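Local coordinates for protein MGS-MChE2 (PDB 5JD6) that probably hydrolyses carboxylic esters, as an alpha/beta hydrolase recovered from the metagenome of lagoon sediments, at residues 7-15 against 72-80; 188-199 against 211-220. All blocks are in the same frame, centred on the assembly; numbering follows the deposited sequence.

Contact 1. Residues 7-15 against 72-80; sequences QEGKFTYLE and YLKEFVDFK
Phe-11 leaves its strand with CG beside the backbone N (chi1 -66°), while Tyr-72 and Phe-76 extend from the helix with CG opposite their own backbone N; these torsions bring the three rings together in an aromatic cluster between the N-terminal hairpin of the alpha/beta hydrolase sheet and helix 66-80. Strand 11-15 crosses helix 72-80 at 76°, and Phe-11 is the residue most covered by the helix. Its edge is directed at the face of Tyr-72, Phe-11 CE1 lying 3.5 Å from Tyr-72 CZ. One face of Phe-11 takes the edge of Phe-76, planes 63° apart. Farther round its rim Phe-76 turns its edge to a face of Tyr-13, Phe-76 CE1 lying 3.8 Å from Tyr-13 CD1, so Phe-76 is edge donor to two rings. Phe-79 runs nearly parallel to Phe-11 but slid aside, with little overlap. Polar groups close the two ends. At the turn, Lys-10 NZ bridges to Glu-75 OE1 at 2.9 Å. At the other end Lys-80 NZ donates to Tyr-13 OH at 2.8 Å and forms a salt bridge with Glu-15 OE1 whose hydrogen bond is weak. A leucine in place of Tyr-13 would probably leave the Lys-80 ammonium without its hydroxyl acceptor and the Phe-76 edge without an aromatic face. A water also ties Lys-80 to the hairpin: it accepts from Lys-80 NZ at 3.0 Å and donates to Glu-8 OE1.

Contact 2. Residues 188-199 against 211-220; sequences LPKMKTPTCIIW and AEDFKRLLPD
Apolar packing carries most of this contact, and Leu-188 is its hub. Its CD1 branch lies 3.5 Å from Phe-214 CD1 and also touches Leu-217 CD1, the CD2 branch meets Leu-218 CD2, and CB rests on Leu-217 CB at 3.6 Å. Leu-218 leaves helical geometry, yet with CG beside its backbone N (chi1 -77°) its branches turn back to the partner segment: CD2 lies against Leu-188, and CD1 reaches Thr-195 CG2 at 3.7 Å. Further along, the tip of Ile-197, CD1, presses on Phe-214 CB, the two side chains meeting at about a right angle. Leu-98 of helix 92-103 covers Leu-188 and Phe-214 as well. A CH-pi contact comes next: Ala-211 CB sits over one face of the Trp-199 indole, 3.7 Å from the centroid of its five-membered ring, while NE1 of that indole is hydrogen-bonded to Thr-206 O.

Strand 195-200, helix 208-217 and strand 221-226 form a beta-alpha-beta unit of the alpha/beta hydrolase fold; within it, segment 211-217 of the helix runs nearly antiparallel to 195-199, at 163°.

Polar contacts gather near the end of this helix. Thr-195 N donates to Asp-220 O at 2.9 Å, in the carbonyl plane, whereas Thr-195 OG1, in a bond internal to 188-199, donates to Thr-193 O from above that carbonyl's plane. Pro-189 CA adds a CH...O contact to Leu-217 O at 3.2 Å. The carboxylate of Asp-220 lies beside Pro-194, Asp-220 OD2 lying 3.7 Å from Pro-194 CG, and Asp-220 OD1 forms a salt bridge with Arg-252 of helix 238-252.

Both contacts set a helix against the same mixed sheet, but toward its two ends, on opposite sides of the chain's centre, with their own centres 27 Å apart and no atoms touching. Each is partly buried, with a buried apolar middle and exposed residues around it. Contact 1 joins the N-terminal hairpin, at one edge of the sheet, to a helix far along the chain; contact 2 joins neighbours in sequence, and its helix leads into the other outermost strand. The chemistry differs accordingly. Rings meeting edge to face dominate contact 1, flanked by lysine-carboxylate pairs across the segments. Contact 2 relies mainly on aliphatic branches, set against Phe-214 and Trp-199, with one backbone hydrogen bond across the segments, and it buries more surface, 820 against 540 Å².

Contact 1. Residues 7-15 against 72-80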
loop_
_atom_site.group_PDB
_atom_site.type_symbol
_atom_site.label_atom_id
_atom_site.label_comp_id
_atom_site.label_asym_id
_atom_site.label_seq_id
_atom_site.Cartn_x
_atom_site.Cartn_y
_atom_site.Cartn_z
ATOM N N GLN A 7 2.951 16.298 11.706
ATOM C CA GLN A 7 3.875 16.856 10.733
ATOM C C GLN A 7 5.218 17.109 11.397
ATOM O O GLN A 7 5.406 18.102 12.096
ATOM C CB GLN A 7 3.331 18.145 10.122
ATOM C CG GLN A 7 4.151 18.634 8.940
ATOM C CD GLN A 7 3.556 19.859 8.283
ATOM O OE1 GLN A 7 3.763 20.983 8.737
ATOM N NE2 GLN A 7 2.806 19.648 7.206
ATOM N N GLU A 8 6.144 16.187 11.179
ATOM C CA GLU A 8 7.479 16.292 11.739
ATOM C C GLU A 8 8.484 16.319 10.601
ATOM O O GLU A 8 8.628 15.340 9.866
ATOM C CB GLU A 8 7.749 15.127 12.692
ATOM C CG GLU A 8 6.720 15.024 13.810
ATOM C CD GLU A 8 6.770 13.697 14.538
ATOM O OE1 GLU A 8 7.471 12.780 14.064
ATOM O OE2 GLU A 8 6.104 13.571 15.588
ATOM N N GLY A 9 9.160 17.452 10.444
ATOM C CA GLY A 9 10.069 17.644 9.331
ATOM C C GLY A 9 9.309 17.675 8.020
ATOM O O GLY A 9 8.316 18.388 7.890
ATOM N N LYS A 10 9.771 16.895 7.048
ATOM C CA LYS A 10 9.114 16.832 5.749
ATOM C C LYS A 10 8.044 15.748 5.722
ATOM O O LYS A 10 7.351 15.575 4.719
ATOM C CB LYS A 10 10.140 16.583 4.640
ATOM C CG LYS A 10 10.843 15.238 4.737
ATOM C CD LYS A 10 11.726 14.991 3.524
ATOM C CE LYS A 10 12.398 13.631 3.595
ATOM N NZ LYS A 10 13.224 13.359 2.385
ATOM N N PHE A 11 7.911 15.020 6.828
ATOM C CA PHE A 11 6.962 13.915 6.904
ATOM C C PHE A 11 5.608 14.333 7.472
ATOM O O PHE A 11 5.514 14.807 8.604
ATOM C CB PHE A 11 7.532 12.776 7.751
ATOM C CG PHE A 11 8.732 12.109 7.145
ATOM C CD1 PHE A 11 8.624 11.404 5.959
ATOM C CD2 PHE A 11 9.967 12.174 7.772
ATOM C CE1 PHE A 11 9.725 10.783 5.403
ATOM C CE2 PHE A 11 11.073 11.557 7.221
ATOM C CZ PHE A 11 10.952 10.860 6.035
ATOM N N THR A 12 4.564 14.148 6.669
ATOM C CA THR A 12 3.191 14.324 7.123
ATOM C C THR A 12 2.505 12.963 7.157
ATOM O O THR A 12 2.499 12.244 6.157
ATOM C CB THR A 12 2.405 15.285 6.208
ATOM O OG1 THR A 12 3.054 16.563 6.181
ATOM C CG2 THR A 12 0.978 15.456 6.706
ATOM N N TYR A 13 1.935 12.601 8.303
ATOM C CA TYR A 13 1.340 11.275 8.450
ATOM C C TYR A 13 0.294 11.200 9.559
ATOM O O TYR A 13 0.333 11.966 10.521
ATOM C CB TYR A 13 2.437 10.236 8.708
ATOM C CG TYR A 13 3.200 10.436 10.001
ATOM C CD1 TYR A 13 4.206 11.390 10.098
ATOM C CD2 TYR A 13 2.922 9.661 11.119
ATOM C CE1 TYR A 13 4.905 11.574 11.276
ATOM C CE2 TYR A 13 3.617 9.836 12.300
ATOM C CZ TYR A 13 4.608 10.794 12.373
ATOM O OH TYR A 13 5.304 10.974 13.549
ATOM N N LEU A 14 -0.646 10.271 9.407
ATOM C CA LEU A 14 -1.595 9.960 10.468
ATOM C C LEU A 14 -1.011 8.900 11.389
ATOM O O LEU A 14 -0.327 7.980 10.937
ATOM C CB LEU A 14 -2.932 9.474 9.903
ATOM C CG LEU A 14 -3.863 10.485 9.235
ATOM C CD1 LEU A 14 -5.227 9.857 8.996
ATOM C CD2 LEU A 14 -3.992 11.748 10.068
ATOM N N GLU A 15 -1.290 9.027 12.680
ATOM C CA GLU A 15 -0.771 8.088 13.662
ATOM C C GLU A 15 -1.842 7.745 14.689
ATOM O O GLU A 15 -2.482 8.630 15.253
ATOM C CB GLU A 15 0.469 8.666 14.348
ATOM C CG GLU A 15 1.218 7.687 15.236
ATOM C CD GLU A 15 2.522 8.264 15.760
ATOM O OE1 GLU A 15 2.933 9.341 15.280
ATOM O OE2 GLU A 15 3.137 7.647 16.652
ATOM N N TYR A 72 11.627 6.696 -0.175
ATOM C CA TYR A 72 10.994 7.653 0.722
ATOM C C TYR A 72 10.355 6.916 1.892
ATOM O O TYR A 72 10.432 7.364 3.037
ATOM C CB TYR A 72 9.947 8.486 -0.020
ATOM C CG TYR A 72 9.323 9.587 0.812
ATOM C CD1 TYR A 72 9.845 10.875 0.795
ATOM C CD2 TYR A 72 8.210 9.340 1.607
ATOM C CE1 TYR A 72 9.277 11.886 1.549
ATOM C CE2 TYR A 72 7.637 10.347 2.366
ATOM C CZ TYR A 72 8.174 11.616 2.332
ATOM O OH TYR A 72 7.607 12.619 3.085
ATOM N N LEU A 73 9.720 5.788 1.591
ATOM C CA LEU A 73 9.121 4.945 2.618
ATOM C C LEU A 73 10.188 4.436 3.577
ATOM O O LEU A 73 10.001 4.448 4.794
ATOM C CB LEU A 73 8.374 3.769 1.985
ATOM C CG LEU A 73 7.962 2.661 2.958
ATOM C CD1 LEU A 73 6.947 3.178 3.965
ATOM C CD2 LEU A 73 7.422 1.452 2.213
ATOM N N LYS A 74 11.306 3.989 3.012
ATOM C CA LYS A 74 12.444 3.529 3.800
ATOM C C LYS A 74 12.950 4.639 4.715
ATOM O O LYS A 74 13.246 4.405 5.887
ATOM C CB LYS A 74 13.566 3.046 2.880
ATOM C CG LYS A 74 14.791 2.517 3.606
ATOM C CD LYS A 74 14.441 1.335 4.494
ATOM C CE LYS A 74 15.692 0.581 4.920
ATOM N NZ LYS A 74 16.694 1.475 5.565
ATOM N N GLU A 75 13.038 5.850 4.173
ATOM C CA GLU A 75 13.477 7.001 4.950
ATOM C C GLU A 75 12.507 7.291 6.092
ATOM O O GLU A 75 12.914 7.734 7.166
ATOM C CB GLU A 75 13.623 8.232 4.053
ATOM C CG GLU A 75 14.232 9.437 4.753
ATOM C CD GLU A 75 14.340 10.647 3.847
ATOM O OE1 GLU A 75 13.851 10.578 2.699
ATOM O OE2 GLU A 75 14.915 11.668 4.284
ATOM N N PHE A 76 11.223 7.031 5.857
ATOM C CA PHE A 76 10.196 7.257 6.870
ATOM C C PHE A 76 10.311 6.259 8.018
ATOM O O PHE A 76 10.249 6.638 9.186
ATOM C CB PHE A 76 8.799 7.180 6.252
ATOM C CG PHE A 76 7.684 7.295 7.257
ATOM C CD1 PHE A 76 7.436 8.497 7.902
ATOM C CD2 PHE A 76 6.885 6.202 7.555
ATOM C CE1 PHE A 76 6.413 8.607 8.828
ATOM C CE2 PHE A 76 5.860 6.305 8.479
ATOM C CZ PHE A 76 5.623 7.509 9.115
ATOM N N VAL A 77 10.481 4.985 7.680
ATOM C CA VAL A 77 10.614 3.939 8.689
ATOM C C VAL A 77 11.894 4.130 9.499
ATOM O O VAL A 77 11.889 3.989 10.723
ATOM C CB VAL A 77 10.611 2.534 8.051
ATOM C CG1 VAL A 77 10.791 1.465 9.118
ATOM C CG2 VAL A 77 9.321 2.307 7.280
ATOM N N ASP A 78 12.983 4.457 8.808
ATOM C CA ASP A 78 14.256 4.735 9.468
ATOM C C ASP A 78 14.127 5.925 10.412
ATOM O O ASP A 78 14.625 5.891 11.536
ATOM C CB ASP A 78 15.359 4.998 8.441
ATOM C CG ASP A 78 15.704 3.767 7.624
ATOM O OD1 ASP A 78 15.426 2.643 8.094
ATOM O OD2 ASP A 78 16.256 3.925 6.514
ATOM N N PHE A 79 13.457 6.973 9.943
ATOM C CA PHE A 79 13.186 8.145 10.768
ATOM C C PHE A 79 12.429 7.763 12.035
ATOM O O PHE A 79 12.718 8.266 13.121
ATOM C CB PHE A 79 12.387 9.188 9.981
ATOM C CG PHE A 79 11.549 10.081 10.847
ATOM C CD1 PHE A 79 12.145 11.000 11.690
ATOM C CD2 PHE A 79 10.166 10.006 10.814
ATOM C CE1 PHE A 79 11.384 11.812 12.498
ATOM C CE2 PHE A 79 9.395 10.830 11.616
ATOM C CZ PHE A 79 10.007 11.737 12.456
ATOM N N LYS A 80 11.458 6.872 11.885
ATOM C CA LYS A 80 10.669 6.401 13.015
ATOM C C LYS A 80 11.497 5.513 13.942
ATOM O O LYS A 80 11.167 5.354 15.116
ATOM C CB LYS A 80 9.435 5.648 12.521
ATOM C CG LYS A 80 8.213 6.530 12.355
ATOM C CD LYS A 80 7.809 7.117 13.696
ATOM C CE LYS A 80 6.657 8.088 13.558
ATOM N NZ LYS A 80 6.290 8.684 14.873
HETATM O O HOH W 1 7.541 10.796 16.567
#

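Contact 2. Residues 188-199 against 211-220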
loop_
_atom_site.group_PDB
_atom_site.type_symbol
_atom_site.label_atom_id
_atom_site.label_comp_id
_atom_site.label_asym_id
_atom_site.label_seq_id
_atom_site.Cartn_x
_atom_site.Cartn_y
_atom_site.Cartn_z
ATOM N N LEU A 188 9.314 -11.344 -7.827
ATOM C CA LEU A 188 8.449 -12.074 -6.898
ATOM C C LEU A 188 8.886 -13.497 -6.487
ATOM O O LEU A 188 8.777 -13.827 -5.306
ATOM C CB LEU A 188 7.032 -12.149 -7.475
ATOM C CG LEU A 188 6.265 -10.836 -7.623
ATOM C CD1 LEU A 188 4.871 -11.094 -8.165
ATOM C CD2 LEU A 188 6.204 -10.084 -6.301
ATOM N N PRO A 189 9.356 -14.344 -7.439
ATOM C CA PRO A 189 9.625 -15.761 -7.138
ATOM C C PRO A 189 10.336 -16.067 -5.816
ATOM O O PRO A 189 10.124 -17.150 -5.275
ATOM C CB PRO A 189 10.506 -16.211 -8.319
ATOM C CG PRO A 189 10.747 -14.984 -9.155
ATOM C CD PRO A 189 9.607 -14.078 -8.864
ATOM N N LYS A 190 11.153 -15.155 -5.300
ATOM C CA LYS A 190 11.672 -15.347 -3.952
ATOM C C LYS A 190 11.849 -14.013 -3.220
ATOM O O LYS A 190 12.957 -13.614 -2.858
ATOM C CB LYS A 190 12.985 -16.139 -3.980
ATOM C CG LYS A 190 13.526 -16.518 -2.598
ATOM C CD LYS A 190 14.703 -17.473 -2.694
ATOM C CE LYS A 190 15.315 -17.721 -1.329
ATOM N NZ LYS A 190 16.027 -16.501 -0.854
ATOM N N MET A 191 10.735 -13.317 -3.030
ATOM C CA MET A 191 10.643 -12.291 -2.005
ATOM C C MET A 191 10.080 -12.992 -0.774
ATOM O O MET A 191 8.864 -13.096 -0.601
ATOM C CB MET A 191 9.768 -11.118 -2.456
ATOM C CG MET A 191 10.423 -10.236 -3.518
ATOM S SD MET A 191 9.261 -9.189 -4.420
ATOM C CE MET A 191 8.354 -8.443 -3.071
ATOM N N LYS A 192 10.988 -13.489 0.063
ATOM C CA LYS A 192 10.671 -14.441 1.129
ATOM C C LYS A 192 9.617 -13.980 2.129
ATOM O O LYS A 192 8.950 -14.810 2.750
ATOM C CB LYS A 192 11.941 -14.793 1.904
ATOM C CG LYS A 192 12.915 -15.674 1.159
ATOM C CD LYS A 192 14.333 -15.444 1.654
ATOM C CE LYS A 192 14.838 -16.651 2.429
ATOM N NZ LYS A 192 15.873 -16.284 3.432
ATOM N N THR A 193 9.474 -12.668 2.284
ATOM C CA THR A 193 8.622 -12.103 3.326
ATOM C C THR A 193 7.195 -12.638 3.267
ATOM O O THR A 193 6.615 -12.749 2.186
ATOM C CB THR A 193 8.575 -10.565 3.239
ATOM O OG1 THR A 193 7.753 -10.169 2.135
ATOM C CG2 THR A 193 9.975 -9.992 3.063
ATOM N N PRO A 194 6.635 -12.989 4.436
ATOM C CA PRO A 194 5.249 -13.454 4.556
ATOM C C PRO A 194 4.270 -12.433 3.992
ATOM O O PRO A 194 4.268 -11.280 4.421
ATOM C CB PRO A 194 5.062 -13.619 6.068
ATOM C CG PRO A 194 6.440 -13.831 6.595
ATOM C CD PRO A 194 7.328 -12.983 5.737
ATOM N N THR A 195 3.449 -12.854 3.037
ATOM C CA THR A 195 2.573 -11.924 2.339
ATOM C C THR A 195 1.105 -12.322 2.428
ATOM O O THR A 195 0.741 -13.471 2.179
ATOM C CB THR A 195 2.969 -11.798 0.857
ATOM O OG1 THR A 195 4.327 -11.348 0.764
ATOM C CG2 THR A 195 2.064 -10.807 0.143
ATOM N N CYS A 196 0.265 -11.359 2.791
ATOM C CA CYS A 196 -1.175 -11.569 2.819
ATOM C C CYS A 196 -1.821 -10.848 1.646
ATOM O O CYS A 196 -1.683 -9.633 1.500
ATOM C CB CYS A 196 -1.769 -11.079 4.140
ATOM S SG CYS A 196 -3.537 -11.400 4.324
ATOM N N ILE A 197 -2.522 -11.599 0.806
ATOM C CA ILE A 197 -3.186 -11.012 -0.348
ATOM C C ILE A 197 -4.700 -11.095 -0.195
ATOM O O ILE A 197 -5.283 -12.174 -0.269
ATOM C CB ILE A 197 -2.764 -11.708 -1.655
ATOM C CG1 ILE A 197 -1.252 -11.931 -1.676
ATOM C CG2 ILE A 197 -3.205 -10.891 -2.856
ATOM C CD1 ILE A 197 -0.785 -12.807 -2.815
ATOM N N ILE A 198 -5.325 -9.944 0.031
ATOM C CA ILE A 198 -6.776 -9.858 0.149
ATOM C C ILE A 198 -7.332 -9.147 -1.078
ATOM O O ILE A 198 -6.834 -8.096 -1.465
ATOM C CB ILE A 198 -7.195 -9.115 1.430
ATOM C CG1 ILE A 198 -6.561 -9.777 2.656
ATOM C CG2 ILE A 198 -8.710 -9.086 1.558
ATOM C CD1 ILE A 198 -6.845 -9.063 3.956
ATOM N N TRP A 199 -8.359 -9.714 -1.699
ATOM C CA TRP A 199 -8.807 -9.195 -2.985
ATOM C C TRP A 199 -10.322 -9.230 -3.149
ATOM O O TRP A 199 -10.986 -10.147 -2.670
ATOM C CB TRP A 199 -8.150 -9.989 -4.114
ATOM C CG TRP A 199 -7.707 -9.162 -5.280
ATOM C CD1 TRP A 199 -8.457 -8.800 -6.362
ATOM C CD2 TRP A 199 -6.404 -8.606 -5.489
ATOM N NE1 TRP A 199 -7.701 -8.049 -7.229
ATOM C CE2 TRP A 199 -6.436 -7.916 -6.718
ATOM C CE3 TRP A 199 -5.213 -8.626 -4.757
ATOM C CZ2 TRP A 199 -5.324 -7.250 -7.228
ATOM C CZ3 TRP A 199 -4.110 -7.963 -5.265
ATOM C CH2 TRP A 199 -4.174 -7.284 -6.489
ATOM N N ALA A 211 -4.308 -11.203 -8.724
ATOM C CA ALA A 211 -4.175 -11.695 -7.357
ATOM C C ALA A 211 -3.575 -13.096 -7.328
ATOM O O ALA A 211 -2.701 -13.390 -6.511
ATOM C CB ALA A 211 -5.525 -11.688 -6.660
ATOM N N GLU A 212 -4.044 -13.955 -8.226
ATOM C CA GLU A 212 -3.568 -15.332 -8.284
ATOM C C GLU A 212 -2.169 -15.411 -8.886
ATOM O O GLU A 212 -1.411 -16.333 -8.587
ATOM C CB GLU A 212 -4.546 -16.203 -9.076
ATOM C CG GLU A 212 -5.906 -16.337 -8.408
ATOM C CD GLU A 212 -6.813 -17.327 -9.110
ATOM O OE1 GLU A 212 -7.519 -16.923 -10.058
ATOM O OE2 GLU A 212 -6.821 -18.511 -8.712
ATOM N N ASP A 213 -1.828 -14.443 -9.733
ATOM C CA ASP A 213 -0.465 -14.318 -10.238
ATOM C C ASP A 213 0.490 -14.030 -9.084
ATOM O O ASP A 213 1.579 -14.600 -9.007
ATOM C CB ASP A 213 -0.370 -13.215 -11.294
ATOM C CG ASP A 213 -0.932 -13.638 -12.635
ATOM O OD1 ASP A 213 -0.873 -14.844 -12.952
ATOM O OD2 ASP A 213 -1.429 -12.763 -13.375
ATOM N N PHE A 214 0.069 -13.137 -8.193
ATOM C CA PHE A 214 0.828 -12.820 -6.987
ATOM C C PHE A 214 1.010 -14.057 -6.119
ATOM O O PHE A 214 2.100 -14.318 -5.613
ATOM C CB PHE A 214 0.127 -11.720 -6.186
ATOM C CG PHE A 214 0.557 -10.330 -6.555
ATOM C CD1 PHE A 214 1.901 -10.007 -6.642
ATOM C CD2 PHE A 214 -0.381 -9.347 -6.815
ATOM C CE1 PHE A 214 2.301 -8.729 -6.980
ATOM C CE2 PHE A 214 0.012 -8.067 -7.154
ATOM C CZ PHE A 214 1.355 -7.758 -7.236
ATOM N N LYS A 215 -0.069 -14.814 -5.954
ATOM C CA LYS A 215 -0.044 -16.038 -5.164
ATOM C C LYS A 215 0.885 -17.081 -5.785
ATOM O O LYS A 215 1.596 -17.790 -5.072
ATOM C CB LYS A 215 -1.462 -16.600 -5.016
ATOM C CG LYS A 215 -1.534 -18.000 -4.428
ATOM C CD LYS A 215 -0.965 -18.054 -3.021
ATOM C CE LYS A 215 -0.953 -19.482 -2.497
ATOM N NZ LYS A 215 -0.297 -19.586 -1.166
ATOM N N ARG A 216 0.879 -17.162 -7.113
ATOM C CA ARG A 216 1.726 -18.111 -7.834
ATOM C C ARG A 216 3.209 -17.853 -7.598
ATOM O O ARG A 216 3.944 -18.738 -7.160
ATOM C CB ARG A 216 1.444 -18.057 -9.340
ATOM C CG ARG A 216 0.188 -18.784 -9.784
ATOM C CD ARG A 216 0.181 -19.014 -11.292
ATOM N NE ARG A 216 0.297 -17.773 -12.057
ATOM C CZ ARG A 216 1.377 -17.414 -12.745
ATOM N NH1 ARG A 216 2.444 -18.200 -12.768
ATOM N NH2 ARG A 216 1.391 -16.267 -13.413
ATOM N N LEU A 217 3.637 -16.631 -7.892
ATOM C CA LEU A 217 5.054 -16.292 -7.907
ATOM C C LEU A 217 5.653 -16.168 -6.506
ATOM O O LEU A 217 6.733 -16.693 -6.245
ATOM C CB LEU A 217 5.264 -14.997 -8.692
ATOM C CG LEU A 217 4.709 -15.031 -10.118
ATOM C CD1 LEU A 217 4.816 -13.670 -10.787
ATOM C CD2 LEU A 217 5.420 -16.092 -10.943
ATOM N N LEU A 218 4.955 -15.478 -5.609
ATOM C CA LEU A 218 5.438 -15.306 -4.240
ATOM C C LEU A 218 5.571 -16.645 -3.521
ATOM O O LEU A 218 4.627 -17.436 -3.491
ATOM C CB LEU A 218 4.510 -14.379 -3.452
ATOM C CG LEU A 218 4.629 -12.882 -3.744
ATOM C CD1 LEU A 218 3.549 -12.109 -3.005
ATOM C CD2 LEU A 218 6.010 -12.374 -3.359
ATOM N N PRO A 219 6.752 -16.901 -2.937
ATOM C CA PRO A 219 7.035 -18.165 -2.247
ATOM C C PRO A 219 6.193 -18.360 -0.987
ATOM O O PRO A 219 5.669 -19.451 -0.767
ATOM C CB PRO A 219 8.522 -18.047 -1.895
ATOM C CG PRO A 219 8.787 -16.582 -1.853
ATOM C CD PRO A 219 7.902 -15.982 -2.905
ATOM N N ASP A 220 6.065 -17.315 -0.178
ATOM C CA ASP A 220 5.314 -17.404 1.070
ATOM C C ASP A 220 4.182 -16.383 1.101
ATOM O O ASP A 220 4.337 -15.288 1.641
ATOM C CB ASP A 220 6.246 -17.202 2.267
ATOM C CG ASP A 220 5.549 -17.424 3.595
ATOM O OD1 ASP A 220 4.503 -18.107 3.617
ATOM O OD2 ASP A 220 6.049 -16.915 4.621
#